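Local coordinates for protein translation elongation factor 1A (Methanosarcina mazei, PDB 3WND) that binds cysteinyl-tRNA(Cys) in its GTP-bound form and probably acts as a translation elongation factor related to SelB, EF-Tu and aIF2 gamma, at residues A[309-314]-A[340-345]. Residues are numbered along the deposited sequence; the frame is centred on the assembly and turned at random.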
loop_
_atom_site.group_PDB
_atom_site.type_symbol
_atom_site.label_atom_id
_atom_site.label_comp_id
_atom_site.label_asym_id
_atom_site.label_seq_id
_atom_site.Cartn_x
_atom_site.Cartn_y
_atom_site.Cartn_z
ATOM N N GLN A 309 -3.712 -9.361 0.190
ATOM C CA GLN A 309 -3.643 -10.776 0.702
ATOM C C GLN A 309 -2.171 -11.125 1.024
ATOM O O GLN A 309 -1.215 -10.603 0.412
ATOM C CB GLN A 309 -4.220 -11.707 -0.340
ATOM C CG GLN A 309 -5.679 -11.480 -0.597
ATOM C CD GLN A 309 -6.108 -12.004 -2.000
ATOM O OE1 GLN A 309 -7.027 -12.837 -2.121
ATOM N NE2 GLN A 309 -5.482 -11.472 -3.061
ATOM N N SER A 310 -1.981 -12.041 1.988
ATOM C CA SER A 310 -0.638 -12.456 2.332
ATOM C C SER A 310 -0.683 -13.846 2.895
ATOM O O SER A 310 -1.271 -14.033 3.986
ATOM C CB SER A 310 -0.024 -11.521 3.385
ATOM O OG SER A 310 -0.880 -11.360 4.526
ATOM N N GLU A 311 -0.025 -14.813 2.234
ATOM C CA GLU A 311 -0.109 -16.215 2.706
ATOM C C GLU A 311 1.209 -16.917 2.455
ATOM O O GLU A 311 1.925 -16.569 1.460
ATOM C CB GLU A 311 -1.192 -16.868 1.886
ATOM C CG GLU A 311 -2.616 -16.256 2.108
ATOM C CD GLU A 311 -3.152 -16.229 3.573
ATOM O OE1 GLU A 311 -2.640 -16.955 4.452
ATOM O OE2 GLU A 311 -4.144 -15.478 3.907
ATOM N N PRO A 312 1.547 -17.947 3.269
ATOM C CA PRO A 312 2.691 -18.838 2.987
ATOM C C PRO A 312 2.539 -19.654 1.677
ATOM O O PRO A 312 1.435 -20.124 1.329
ATOM C CB PRO A 312 2.737 -19.791 4.225
ATOM C CG PRO A 312 1.431 -19.733 4.855
ATOM C CD PRO A 312 0.728 -18.450 4.391
ATOM N N VAL A 313 3.645 -19.807 0.954
ATOM C CA VAL A 313 3.673 -20.621 -0.265
ATOM C C VAL A 313 4.914 -21.505 -0.284
ATOM O O VAL A 313 5.912 -21.238 0.440
ATOM C CB VAL A 313 3.570 -19.802 -1.584
ATOM C CG1 VAL A 313 2.247 -19.084 -1.642
ATOM C CG2 VAL A 313 4.707 -18.801 -1.672
ATOM N N ARG A 314 4.865 -22.565 -1.095
ATOM C CA ARG A 314 6.034 -23.428 -1.319
ATOM C C ARG A 314 6.519 -23.324 -2.733
ATOM O O ARG A 314 5.695 -23.215 -3.651
ATOM C CB ARG A 314 5.718 -24.895 -0.936
ATOM C CG ARG A 314 6.896 -25.805 -1.135
ATOM C CD ARG A 314 6.551 -27.205 -0.633
ATOM N NE ARG A 314 6.895 -27.307 0.795
ATOM C CZ ARG A 314 6.134 -26.890 1.822
ATOM N NH1 ARG A 314 4.909 -26.363 1.626
ATOM N NH2 ARG A 314 6.594 -27.027 3.066
ATOM N N GLY A 340 0.113 -23.158 -2.570
ATOM C CA GLY A 340 -0.349 -22.650 -1.247
ATOM C C GLY A 340 -1.682 -23.305 -0.874
ATOM O O GLY A 340 -2.222 -24.138 -1.629
ATOM N N ASN A 341 -2.196 -22.992 0.303
ATOM C CA ASN A 341 -3.406 -23.654 0.836
ATOM C C ASN A 341 -4.675 -22.857 0.548
ATOM O O ASN A 341 -5.684 -23.419 0.129
ATOM C CB ASN A 341 -3.293 -23.903 2.358
ATOM C CG ASN A 341 -2.160 -24.868 2.707
ATOM O OD1 ASN A 341 -1.826 -25.772 1.941
ATOM N ND2 ASN A 341 -1.631 -24.741 3.902
ATOM N N LYS A 342 -4.593 -21.548 0.663
ATOM C CA LYS A 342 -5.767 -20.736 0.641
ATOM C C LYS A 342 -6.003 -20.244 -0.794
ATOM O O LYS A 342 -5.057 -20.050 -1.534
ATOM C CB LYS A 342 -5.451 -19.533 1.507
ATOM C CG LYS A 342 -6.619 -18.696 1.951
ATOM C CD LYS A 342 -6.342 -18.061 3.303
ATOM C CE LYS A 342 -7.107 -16.740 3.440
ATOM N NZ LYS A 342 -6.636 -16.035 4.668
ATOM N N LYS A 343 -7.263 -20.047 -1.155
ATOM C CA LYS A 343 -7.646 -19.460 -2.414
ATOM C C LYS A 343 -7.445 -17.951 -2.334
ATOM O O LYS A 343 -7.996 -17.277 -1.448
ATOM C CB LYS A 343 -9.167 -19.781 -2.716
ATOM C CG LYS A 343 -9.431 -21.106 -3.406
ATOM C CD LYS A 343 -10.914 -21.389 -3.713
ATOM C CE LYS A 343 -11.845 -21.370 -2.499
ATOM N NZ LYS A 343 -13.170 -21.962 -2.891
ATOM N N LEU A 344 -6.688 -17.402 -3.295
ATOM C CA LEU A 344 -6.492 -15.948 -3.417
ATOM C C LEU A 344 -7.072 -15.460 -4.718
ATOM O O LEU A 344 -7.009 -16.153 -5.766
ATOM C CB LEU A 344 -5.002 -15.592 -3.248
ATOM C CG LEU A 344 -4.281 -15.986 -1.952
ATOM C CD1 LEU A 344 -2.877 -15.377 -1.969
ATOM C CD2 LEU A 344 -5.010 -15.493 -0.731
ATOM N N ALA A 345 -7.501 -14.179 -4.697
ATOM C CA ALA A 345 -8.056 -13.466 -5.888
ATOM C C ALA A 345 -7.104 -12.448 -6.446
ATOM O O ALA A 345 -6.485 -11.723 -5.677
ATOM C CB ALA A 345 -9.359 -12.681 -5.540
HETATM O O HOH W 1 -1.517 -19.772 0.770
#
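The side-chain amide of Q309 grips the backbone of A345 with two hydrogen bonds. A345 N donates to Q309 OE1 (2.9 Å, nearly straight at 170°), while Q309 NE2 donates to A345 O (2.8 Å); each donor lies in the plane of the carbonyl it meets, on a lone pair. Extended beyond CG, the Q309 chain carries its buried amide across to A345, where the two bonds fix its rotation. A leucine in its place would probably leave A345 N and O without these mates. K342 NZ forms a salt bridge with E311 OE2 at 2.7 Å, approaching from above the carboxylate plane, and K342 CD and CE lie against the same carboxylate. Between these polar grips sits L344, whose CD2 packs on E311 CG (3.8 Å) and Q309 CB (3.9 Å); L304 and Y283 also touch this leucine. Further along, a water donates to P312 O and weakly accepts from N341 N, close to where V313 CG1 approaches G340 CA (4.4 Å). After strand 333-340, a neighbour of 309-320, the chain turns a corner at N341 and K342 and enters 343-346, which pairs with 278-280: side chains thus bridge two sheets in the C-terminal beta domain, consistent with SelB domain III.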